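Local coordinates for tumor necrosis factor-inducible gene 6 protein (Homo sapiens, PDB 2PF5), which transfers heavy chains from inter-alpha-inhibitor to hyaluronan during matrix remodelling, and is represented here by its hyaluronan-binding Link module, at residues Leu14-Ala19 and Leu82-Arg87; Phe44-Ala49 and Asp89-Asn94; Val57-Val62 and Gly74-Gly79. All blocks are in the same frame, centred on the assembly; numbering follows the deposited sequence. Where two conformers were deposited one is given.

Contact 1 (Leu14-Ala19 and Leu82-Arg87)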
loop_
_atom_site.group_PDB
_atom_site.type_symbol
_atom_site.label_atom_id
_atom_site.label_comp_id
_atom_site.label_asym_id
_atom_site.label_seq_id
_atom_site.Cartn_x
_atom_site.Cartn_y
_atom_site.Cartn_z
ATOM N N LEU A 14 -1.053 -7.385 -7.910
ATOM C CA LEU A 14 -0.591 -6.170 -8.585
ATOM C C LEU A 14 0.925 -6.043 -8.564
ATOM O O LEU A 14 1.541 -6.113 -7.507
ATOM C CB LEU A 14 -1.190 -4.881 -7.967
ATOM C CG LEU A 14 -2.724 -4.781 -7.979
ATOM C CD1 LEU A 14 -3.130 -3.704 -6.955
ATOM C CD2 LEU A 14 -3.230 -4.435 -9.332
ATOM N N THR A 15 1.524 -5.827 -9.742
ATOM C CA THR A 15 2.935 -5.436 -9.810
ATOM C C THR A 15 3.011 -3.992 -9.344
ATOM O O THR A 15 1.964 -3.325 -9.192
ATOM C CB THR A 15 3.501 -5.526 -11.240
ATOM O OG1 THR A 15 2.792 -4.592 -12.066
ATOM C CG2 THR A 15 3.355 -6.970 -11.826
ATOM N N TYR A 16 4.229 -3.490 -9.140
ATOM C CA TYR A 16 4.414 -2.105 -8.744
ATOM C C TYR A 16 3.764 -1.156 -9.754
ATOM O O TYR A 16 3.032 -0.250 -9.380
ATOM C CB TYR A 16 5.903 -1.755 -8.600
ATOM C CG TYR A 16 6.135 -0.295 -8.253
ATOM C CD1 TYR A 16 5.589 0.245 -7.080
ATOM C CD2 TYR A 16 6.888 0.544 -9.086
ATOM C CE1 TYR A 16 5.769 1.583 -6.748
ATOM C CE2 TYR A 16 7.103 1.908 -8.740
ATOM C CZ TYR A 16 6.519 2.408 -7.577
ATOM O OH TYR A 16 6.703 3.713 -7.169
ATOM N N ALA A 17 4.046 -1.366 -11.041
ATOM C CA ALA A 17 3.483 -0.481 -12.092
ATOM C C ALA A 17 1.954 -0.555 -12.101
ATOM O O ALA A 17 1.290 0.454 -12.356
ATOM C CB ALA A 17 4.054 -0.857 -13.513
ATOM N N GLU A 18 1.394 -1.742 -11.880
ATOM C CA GLU A 18 -0.054 -1.913 -11.884
ATOM C C GLU A 18 -0.683 -1.231 -10.672
ATOM O O GLU A 18 -1.745 -0.588 -10.768
ATOM C CB GLU A 18 -0.420 -3.392 -11.886
ATOM C CG GLU A 18 -0.076 -4.024 -13.225
ATOM C CD GLU A 18 -0.267 -5.522 -13.261
ATOM O OE1 GLU A 18 -0.262 -6.193 -12.195
ATOM O OE2 GLU A 18 -0.367 -6.026 -14.402
ATOM N N ALA A 19 -0.033 -1.407 -9.534
ATOM C CA ALA A 19 -0.463 -0.712 -8.305
ATOM C C ALA A 19 -0.505 0.820 -8.516
ATOM O O ALA A 19 -1.497 1.498 -8.189
ATOM C CB ALA A 19 0.476 -1.061 -7.177
ATOM N N LEU A 82 13.521 -4.956 -4.786
ATOM C CA LEU A 82 14.314 -4.991 -6.001
ATOM C C LEU A 82 13.454 -5.405 -7.209
ATOM O O LEU A 82 13.522 -4.800 -8.281
ATOM C CB LEU A 82 15.512 -5.925 -5.820
ATOM C CG LEU A 82 16.342 -5.821 -7.098
ATOM C CD1 LEU A 82 17.469 -4.853 -6.959
ATOM C CD2 LEU A 82 16.804 -7.175 -7.469
ATOM N N ASN A 83 12.641 -6.444 -7.030
ATOM C CA ASN A 83 11.861 -7.005 -8.119
ATOM C C ASN A 83 10.497 -6.324 -8.145
ATOM O O ASN A 83 9.644 -6.628 -7.306
ATOM C CB ASN A 83 11.712 -8.512 -7.934
ATOM C CG ASN A 83 10.906 -9.173 -9.024
ATOM O OD1 ASN A 83 10.427 -8.538 -9.966
ATOM N ND2 ASN A 83 10.703 -10.470 -8.868
ATOM N N ARG A 84 10.319 -5.386 -9.078
ATOM C CA ARG A 84 9.026 -4.655 -9.205
ATOM C C ARG A 84 7.923 -5.450 -9.885
ATOM O O ARG A 84 6.803 -4.952 -10.033
ATOM C CB ARG A 84 9.210 -3.276 -9.868
ATOM C CG ARG A 84 10.205 -2.354 -9.120
ATOM C CD ARG A 84 9.840 -2.013 -7.705
ATOM N NE ARG A 84 10.928 -1.259 -7.061
ATOM C CZ ARG A 84 11.222 0.024 -7.293
ATOM N NH1 ARG A 84 10.495 0.762 -8.139
ATOM N NH2 ARG A 84 12.266 0.576 -6.679
ATOM N N SER A 85 8.211 -6.686 -10.266
ATOM C CA SER A 85 7.170 -7.569 -10.805
ATOM C C SER A 85 6.609 -8.484 -9.710
ATOM O O SER A 85 5.767 -9.340 -9.974
ATOM C CB SER A 85 7.655 -8.360 -12.037
ATOM O OG SER A 85 8.519 -9.429 -11.688
ATOM N N GLU A 86 7.064 -8.290 -8.465
ATOM C CA GLU A 86 6.412 -8.993 -7.364
ATOM C C GLU A 86 4.948 -8.550 -7.338
ATOM O O GLU A 86 4.637 -7.397 -7.728
ATOM C CB GLU A 86 7.078 -8.666 -6.024
ATOM C CG GLU A 86 8.452 -9.362 -5.834
ATOM C CD GLU A 86 9.094 -8.998 -4.499
ATOM O OE1 GLU A 86 8.458 -8.229 -3.716
ATOM O OE2 GLU A 86 10.232 -9.452 -4.235
ATOM N N ARG A 87 4.056 -9.419 -6.878
ATOM C CA ARG A 87 2.606 -9.095 -6.860
ATOM C C ARG A 87 2.085 -8.938 -5.417
ATOM O O ARG A 87 2.175 -9.847 -4.595
ATOM C CB ARG A 87 1.786 -10.136 -7.643
ATOM C CG ARG A 87 2.182 -10.219 -9.118
ATOM C CD ARG A 87 1.574 -11.442 -9.741
ATOM N NE ARG A 87 0.334 -11.049 -10.388
ATOM C CZ ARG A 87 -0.600 -11.882 -10.840
ATOM N NH1 ARG A 87 -1.668 -11.369 -11.429
ATOM N NH2 ARG A 87 -0.493 -13.202 -10.692
HETATM O O HOH W 1 6.126 -3.177 -12.106
HETATM O O HOH W 2 0.200 -8.807 -12.444
#
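The start of helix 16-25 meets the loop between strands 74-80 and 89-93 where Y16 and T15 touch R84 and E86. Y16 N donates to R84 O at 3.1 Å, with a nearly straight N-H...O angle of 163°. The same carbonyl takes a second donor, a water 2.8 Å from R84 O, which in turn accepts from A17 N. The carbonyl is thus linked to two successive amides of the first helical turn. Next to it the backbones touch through carbon donors. T15 CA lies 3.3 Å from E86 O, and R87 CA lies 3.2 Å from L14 O. L14 O and E86 O are both acceptors. W51 NE1 gives L14 O a hydrogen bond and E86 O a weak one.

T15 and E18 form a capping box. E18 N donates to T15 OG1 at 3.2 Å, and T15 N donates back to E18 OE1. T15 OG1 sits between its backbone N and carbonyl carbon (chi1 63°), which turns it to the amide of E18. CG2 is left to pack on S85. On the loop side, N83 to E86 make a type I turn. N83 OD1 accepts from S85 N, an Asx turn within it.

Y16 and R84 run side by side in the same direction. The guanidinium stands steeply to the ring, planes 80° apart, with R84 NH1 3.6 Å from Y16 CE2. R84 CZ is 5.0 Å from the Y16 ring centroid, a long approach that is at most weakly attractive. The polar end is held by R84 NE bonding to R81 O. At the other end of the contact, a second water donates to E18 OE1 at 2.7 Å and accepts weakly from R87 NE.

Contact 2 (Phe44-Ala49 and Asp89-Asn94); sequences FHVCAA and DAYCYN
D89 starts strand 89-93 and bonds at once to A49, the end of the loop segment. D89 N donates to A49 O at 3.0 Å. The side chain of D89 points to the same segment. With CG beside the backbone N (chi1 -71°), D89 OD2 is brought to 3.5 Å from A48 CB. The carboxylate finds its polar partners in other residues. OD1 accepts from Y12 N and OD2 from H4 NE2, so this buried acid has a donor on each oxygen.

A90 turns its methyl away from the loop. Y91 turns back and gives the largest share of the contact. Its hydroxyl donates to A48 O: Y91 OH lies 2.6 Å from A48 O, in the carbonyl plane, with a C=O...O angle of 151°. This satisfies a buried polar group and fixes the far end of the ring. V46 comes at the hydroxyl from the opposite direction, with V46 CB 3.3 Å from Y91 OH. V46 CG2 reaches the ring edge, 4.2 Å from Y91 CE2. F44 meets the ring at the same CE2 side. The two rings stand at 90° but touch rim to rim, neither lying over the other's face. F44 CE2 is 3.6 Å from Y91 CE2, and the centroids of the F44 and Y91 rings are 5.9 Å apart.

C92 forms the disulfide with C23 of helix 16-25. The contact is buried near the centre of the Link module; strand 89-93 belongs to its sheet and the loop leads into strand 50-51. Helix 33-41 covers F44 and Y91 through L36. Strand 56-61 adds Y59 and P60 beside Y91, and strand 2-5 brings H4 to V46 and A48.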
loop_
_atom_site.group_PDB
_atom_site.type_symbol
_atom_site.label_atom_id
_atom_site.label_comp_id
_atom_site.label_asym_id
_atom_site.label_seq_id
_atom_site.Cartn_x
_atom_site.Cartn_y
_atom_site.Cartn_z
ATOM N N PHE A 44 -6.049 3.410 10.877
ATOM C CA PHE A 44 -6.024 2.644 9.632
ATOM C C PHE A 44 -5.203 1.369 9.822
ATOM O O PHE A 44 -3.997 1.437 10.057
ATOM C CB PHE A 44 -5.407 3.469 8.509
ATOM C CG PHE A 44 -5.467 2.814 7.146
ATOM C CD1 PHE A 44 -6.686 2.444 6.570
ATOM C CD2 PHE A 44 -4.303 2.636 6.415
ATOM C CE1 PHE A 44 -6.712 1.849 5.274
ATOM C CE2 PHE A 44 -4.324 2.070 5.127
ATOM C CZ PHE A 44 -5.515 1.667 4.569
ATOM N N HIS A 45 -5.876 0.224 9.723
ATOM C CA HIS A 45 -5.306 -1.110 9.987
ATOM C C HIS A 45 -5.722 -2.019 8.823
ATOM O O HIS A 45 -6.926 -2.156 8.574
ATOM C CB HIS A 45 -5.903 -1.620 11.321
ATOM C CG HIS A 45 -5.433 -2.979 11.755
ATOM N ND1 HIS A 45 -4.594 -3.167 12.832
ATOM C CD2 HIS A 45 -5.718 -4.218 11.283
ATOM C CE1 HIS A 45 -4.366 -4.457 12.993
ATOM N NE2 HIS A 45 -5.031 -5.116 12.061
ATOM N N VAL A 46 -4.761 -2.630 8.126
ATOM C CA VAL A 46 -5.075 -3.629 7.093
ATOM C C VAL A 46 -3.977 -4.702 7.147
ATOM O O VAL A 46 -2.802 -4.373 7.071
ATOM C CB VAL A 46 -5.097 -3.036 5.652
ATOM C CG1 VAL A 46 -5.549 -4.102 4.664
ATOM C CG2 VAL A 46 -6.006 -1.803 5.537
ATOM N N CYS A 47 -4.365 -5.964 7.293
ATOM C CA CYS A 47 -3.359 -7.028 7.327
ATOM C C CYS A 47 -3.111 -7.561 5.905
ATOM O O CYS A 47 -3.470 -8.685 5.584
ATOM C CB CYS A 47 -3.727 -8.140 8.315
ATOM S SG CYS A 47 -2.282 -9.213 8.672
ATOM N N ALA A 48 -2.515 -6.719 5.068
ATOM C CA ALA A 48 -2.239 -7.061 3.668
ATOM C C ALA A 48 -1.127 -6.185 3.137
ATOM O O ALA A 48 -1.260 -4.947 3.072
ATOM C CB ALA A 48 -3.516 -6.909 2.798
ATOM N N ALA A 49 -0.023 -6.819 2.741
ATOM C CA ALA A 49 1.121 -6.086 2.231
ATOM C C ALA A 49 0.712 -5.429 0.908
ATOM O O ALA A 49 0.063 -6.072 0.063
ATOM C CB ALA A 49 2.308 -7.053 2.020
ATOM N N ASP A 89 -0.685 -6.002 -2.893
ATOM C CA ASP A 89 -1.817 -5.112 -3.058
ATOM C C ASP A 89 -1.287 -3.689 -3.294
ATOM O O ASP A 89 -0.119 -3.501 -3.676
ATOM C CB ASP A 89 -2.749 -5.238 -1.834
ATOM C CG ASP A 89 -3.491 -6.566 -1.796
ATOM O OD1 ASP A 89 -3.622 -7.266 -2.843
ATOM O OD2 ASP A 89 -3.973 -6.917 -0.698
ATOM N N ALA A 90 -2.123 -2.678 -3.045
ATOM C CA ALA A 90 -1.732 -1.287 -3.237
ATOM C C ALA A 90 -2.271 -0.443 -2.078
ATOM O O ALA A 90 -3.375 -0.680 -1.606
ATOM C CB ALA A 90 -2.282 -0.756 -4.560
ATOM N N TYR A 91 -1.474 0.527 -1.644
ATOM C CA TYR A 91 -1.921 1.586 -0.724
ATOM C C TYR A 91 -1.951 2.888 -1.494
ATOM O O TYR A 91 -0.912 3.359 -1.977
ATOM C CB TYR A 91 -1.034 1.672 0.546
ATOM C CG TYR A 91 -1.378 0.539 1.446
ATOM C CD1 TYR A 91 -0.580 -0.607 1.467
ATOM C CD2 TYR A 91 -2.568 0.554 2.215
ATOM C CE1 TYR A 91 -0.917 -1.704 2.271
ATOM C CE2 TYR A 91 -2.925 -0.539 3.008
ATOM C CZ TYR A 91 -2.079 -1.669 3.027
ATOM O OH TYR A 91 -2.398 -2.770 3.787
ATOM N N CYS A 92 -3.160 3.430 -1.657
ATOM C CA CYS A 92 -3.389 4.646 -2.409
ATOM C C CYS A 92 -3.613 5.860 -1.488
ATOM O O CYS A 92 -4.172 5.745 -0.392
ATOM C CB CYS A 92 -4.641 4.518 -3.263
ATOM S SG CYS A 92 -4.647 3.205 -4.502
ATOM N N TYR A 93 -3.232 7.021 -2.003
ATOM C CA TYR A 93 -3.553 8.312 -1.384
ATOM C C TYR A 93 -4.397 9.166 -2.343
ATOM O O TYR A 93 -3.975 9.466 -3.472
ATOM C CB TYR A 93 -2.280 9.048 -0.983
ATOM C CG TYR A 93 -2.605 10.399 -0.356
ATOM C CD1 TYR A 93 -3.364 10.469 0.824
ATOM C CD2 TYR A 93 -2.175 11.583 -0.926
ATOM C CE1 TYR A 93 -3.700 11.705 1.404
ATOM C CE2 TYR A 93 -2.497 12.860 -0.334
ATOM C CZ TYR A 93 -3.244 12.873 0.844
ATOM O OH TYR A 93 -3.597 14.064 1.441
ATOM N N ASN A 94 -5.604 9.524 -1.905
ATOM C CA ASN A 94 -6.474 10.423 -2.672
ATOM C C ASN A 94 -7.137 11.373 -1.668
ATOM O O ASN A 94 -8.147 10.997 -1.090
ATOM C CB ASN A 94 -7.550 9.619 -3.399
ATOM C CG ASN A 94 -8.259 10.404 -4.474
ATOM O OD1 ASN A 94 -8.562 11.593 -4.316
ATOM N ND2 ASN A 94 -8.579 9.732 -5.559
#

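Contact 3 (Val57-Val62 and Gly74-Gly79)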
loop_
_atom_site.group_PDB
_atom_site.type_symbol
_atom_site.label_atom_id
_atom_site.label_comp_id
_atom_site.label_asym_id
_atom_site.label_seq_id
_atom_site.Cartn_x
_atom_site.Cartn_y
_atom_site.Cartn_z
ATOM N N VAL A 57 7.020 -1.861 0.032
ATOM C CA VAL A 57 5.862 -2.683 0.293
ATOM C C VAL A 57 5.735 -2.748 1.809
ATOM O O VAL A 57 6.713 -2.873 2.510
ATOM C CB VAL A 57 6.018 -4.080 -0.312
ATOM C CG1 VAL A 57 4.909 -5.044 0.191
ATOM C CG2 VAL A 57 5.978 -3.997 -1.850
ATOM N N GLY A 58 4.517 -2.670 2.323
ATOM C CA GLY A 58 4.361 -2.852 3.758
ATOM C C GLY A 58 2.888 -2.848 4.100
ATOM O O GLY A 58 2.030 -2.904 3.217
ATOM N N TYR A 59 2.592 -2.801 5.392
ATOM C CA TYR A 59 1.166 -2.747 5.784
ATOM C C TYR A 59 1.019 -2.216 7.191
ATOM O O TYR A 59 1.890 -2.448 8.020
ATOM C CB TYR A 59 0.478 -4.113 5.664
ATOM C CG TYR A 59 1.064 -5.250 6.475
ATOM C CD1 TYR A 59 0.533 -5.590 7.727
ATOM C CD2 TYR A 59 2.095 -6.046 5.961
ATOM C CE1 TYR A 59 1.037 -6.670 8.468
ATOM C CE2 TYR A 59 2.612 -7.139 6.708
ATOM C CZ TYR A 59 2.075 -7.435 7.945
ATOM O OH TYR A 59 2.566 -8.493 8.671
ATOM N N PRO A 60 -0.097 -1.495 7.450
ATOM C CA PRO A 60 -0.257 -0.858 8.759
ATOM C C PRO A 60 -0.930 -1.724 9.822
ATOM O O PRO A 60 -2.028 -2.275 9.585
ATOM C CB PRO A 60 -1.123 0.378 8.438
ATOM C CG PRO A 60 -1.967 -0.013 7.267
ATOM C CD PRO A 60 -1.182 -1.124 6.503
ATOM N N ILE A 61 -0.280 -1.826 10.983
ATOM C CA ILE A 61 -0.888 -2.468 12.155
ATOM C C ILE A 61 -1.176 -1.442 13.257
ATOM O O ILE A 61 -0.298 -0.692 13.676
ATOM C CB ILE A 61 -0.020 -3.651 12.689
ATOM C CG1 ILE A 61 0.194 -4.696 11.577
ATOM C CG2 ILE A 61 -0.648 -4.280 13.957
ATOM C CD1 ILE A 61 -1.113 -5.242 10.956
ATOM N N VAL A 62 -2.426 -1.422 13.719
ATOM C CA VAL A 62 -2.831 -0.557 14.843
ATOM C C VAL A 62 -2.837 -1.364 16.144
ATOM O O VAL A 62 -2.378 -0.876 17.187
ATOM C CB VAL A 62 -4.223 0.102 14.576
ATOM C CG1 VAL A 62 -4.794 0.804 15.835
ATOM C CG2 VAL A 62 -4.132 1.072 13.413
ATOM N N GLY A 74 2.625 -0.613 14.183
ATOM C CA GLY A 74 3.468 0.148 13.292
ATOM C C GLY A 74 3.233 -0.365 11.886
ATOM O O GLY A 74 2.389 -1.233 11.667
ATOM N N ILE A 75 3.969 0.193 10.933
ATOM C CA ILE A 75 3.991 -0.321 9.566
ATOM C C ILE A 75 5.015 -1.445 9.522
ATOM O O ILE A 75 6.159 -1.265 9.951
ATOM C CB ILE A 75 4.330 0.790 8.560
ATOM C CG1 ILE A 75 3.199 1.847 8.537
ATOM C CG2 ILE A 75 4.552 0.198 7.102
ATOM C CD1 ILE A 75 3.591 3.075 7.775
ATOM N N ILE A 76 4.599 -2.617 9.049
ATOM C CA ILE A 76 5.530 -3.726 8.861
ATOM C C ILE A 76 6.201 -3.404 7.525
ATOM O O ILE A 76 5.512 -3.249 6.511
ATOM C CB ILE A 76 4.792 -5.093 8.828
ATOM C CG1 ILE A 76 3.981 -5.292 10.126
ATOM C CG2 ILE A 76 5.786 -6.270 8.517
ATOM C CD1 ILE A 76 4.817 -5.352 11.411
ATOM N N ASP A 77 7.525 -3.220 7.538
ATOM C CA ASP A 77 8.229 -2.745 6.340
ATOM C C ASP A 77 8.797 -3.977 5.586
ATOM O O ASP A 77 9.631 -4.677 6.117
ATOM C CB ASP A 77 9.364 -1.762 6.783
ATOM C CG ASP A 77 10.256 -1.286 5.621
ATOM O OD1 ASP A 77 9.749 -1.101 4.486
ATOM O OD2 ASP A 77 11.455 -1.032 5.882
ATOM N N TYR A 78 8.324 -4.243 4.368
ATOM C CA TYR A 78 8.953 -5.277 3.527
ATOM C C TYR A 78 10.033 -4.639 2.644
ATOM O O TYR A 78 10.649 -5.304 1.809
ATOM C CB TYR A 78 7.901 -5.957 2.637
ATOM C CG TYR A 78 7.007 -6.990 3.312
ATOM C CD1 TYR A 78 7.032 -7.211 4.694
ATOM C CD2 TYR A 78 6.107 -7.732 2.544
ATOM C CE1 TYR A 78 6.213 -8.174 5.282
ATOM C CE2 TYR A 78 5.264 -8.667 3.125
ATOM C CZ TYR A 78 5.321 -8.887 4.483
ATOM O OH TYR A 78 4.488 -9.860 5.031
ATOM N N GLY A 79 10.277 -3.342 2.845
ATOM C CA GLY A 79 11.339 -2.636 2.135
ATOM C C GLY A 79 11.030 -2.201 0.708
ATOM O O GLY A 79 10.041 -2.594 0.128
HETATM O O HOH W 3 4.634 -10.083 7.637
#
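Y59 and I76 face each other as a hydrogen-bonded pair in the antiparallel strands 56-61 and 74-80 of the Link module sheet. The strand segments run at 162° to one another. Y59 and I76 bond both ways through their backbones, and so do I61 and G74.

The side chains of Y59 and I76 lie side by side and point the same way. I76 covers one face of the tyrosine ring. I76 CB makes a CH-pi contact 3.8 Å from the Y59 ring centroid, and I76 CG1 is 3.6 Å from Y59 CZ. Y59 CG sits between the backbone N and the carbonyl carbon (chi1 59°), which brings the ring across to the isoleucine. I61 extends the patch, with I61 CG1 4.1 Å from I76 CG1.

Y78 comes to the rim of Y59. The planes stand at 89°, in an offset edge-to-face stack: the edge of Y59 is directed at the face of Y78. Y59 CE2 is 3.9 Å from Y78 CZ. V57 CG1 packs against Y78 CD2 at 3.8 Å. W88 also meets Y78 edge-to-face.

P60 and I75 point to the opposite face of the sheet, toward helix 33-41. Between the strands, G58 CA lies 3.0 Å from I76 O. D77 OD1 accepts from G79 N in an Asx turn and forms a salt bridge with R56. The two tyrosine hydroxyls are joined by one water, 2.8 Å from Y59 OH and 2.6 Å from Y78 OH.

In the fold
All three contacts lie in the single Link module. Contacts 2 and 3 are close, their centres about 9 Å apart, and both reach the same mixed sheet. V46 N and P60 O probably bond between them, as do V62 N and H45 ND1. Contact 1 lies at the surface, its centre about 15 Å from that of contact 2 and 17 Å from that of contact 3. It touches contact 2 through L14 and A19 on A90. Along the chain, contacts 1 and 2 interleave, and the hairpin of contact 3 falls between the segments of both. Strand 89-93 is linked to the hairpin through strand 50-51, while its A90 meets the helix 16-25 side.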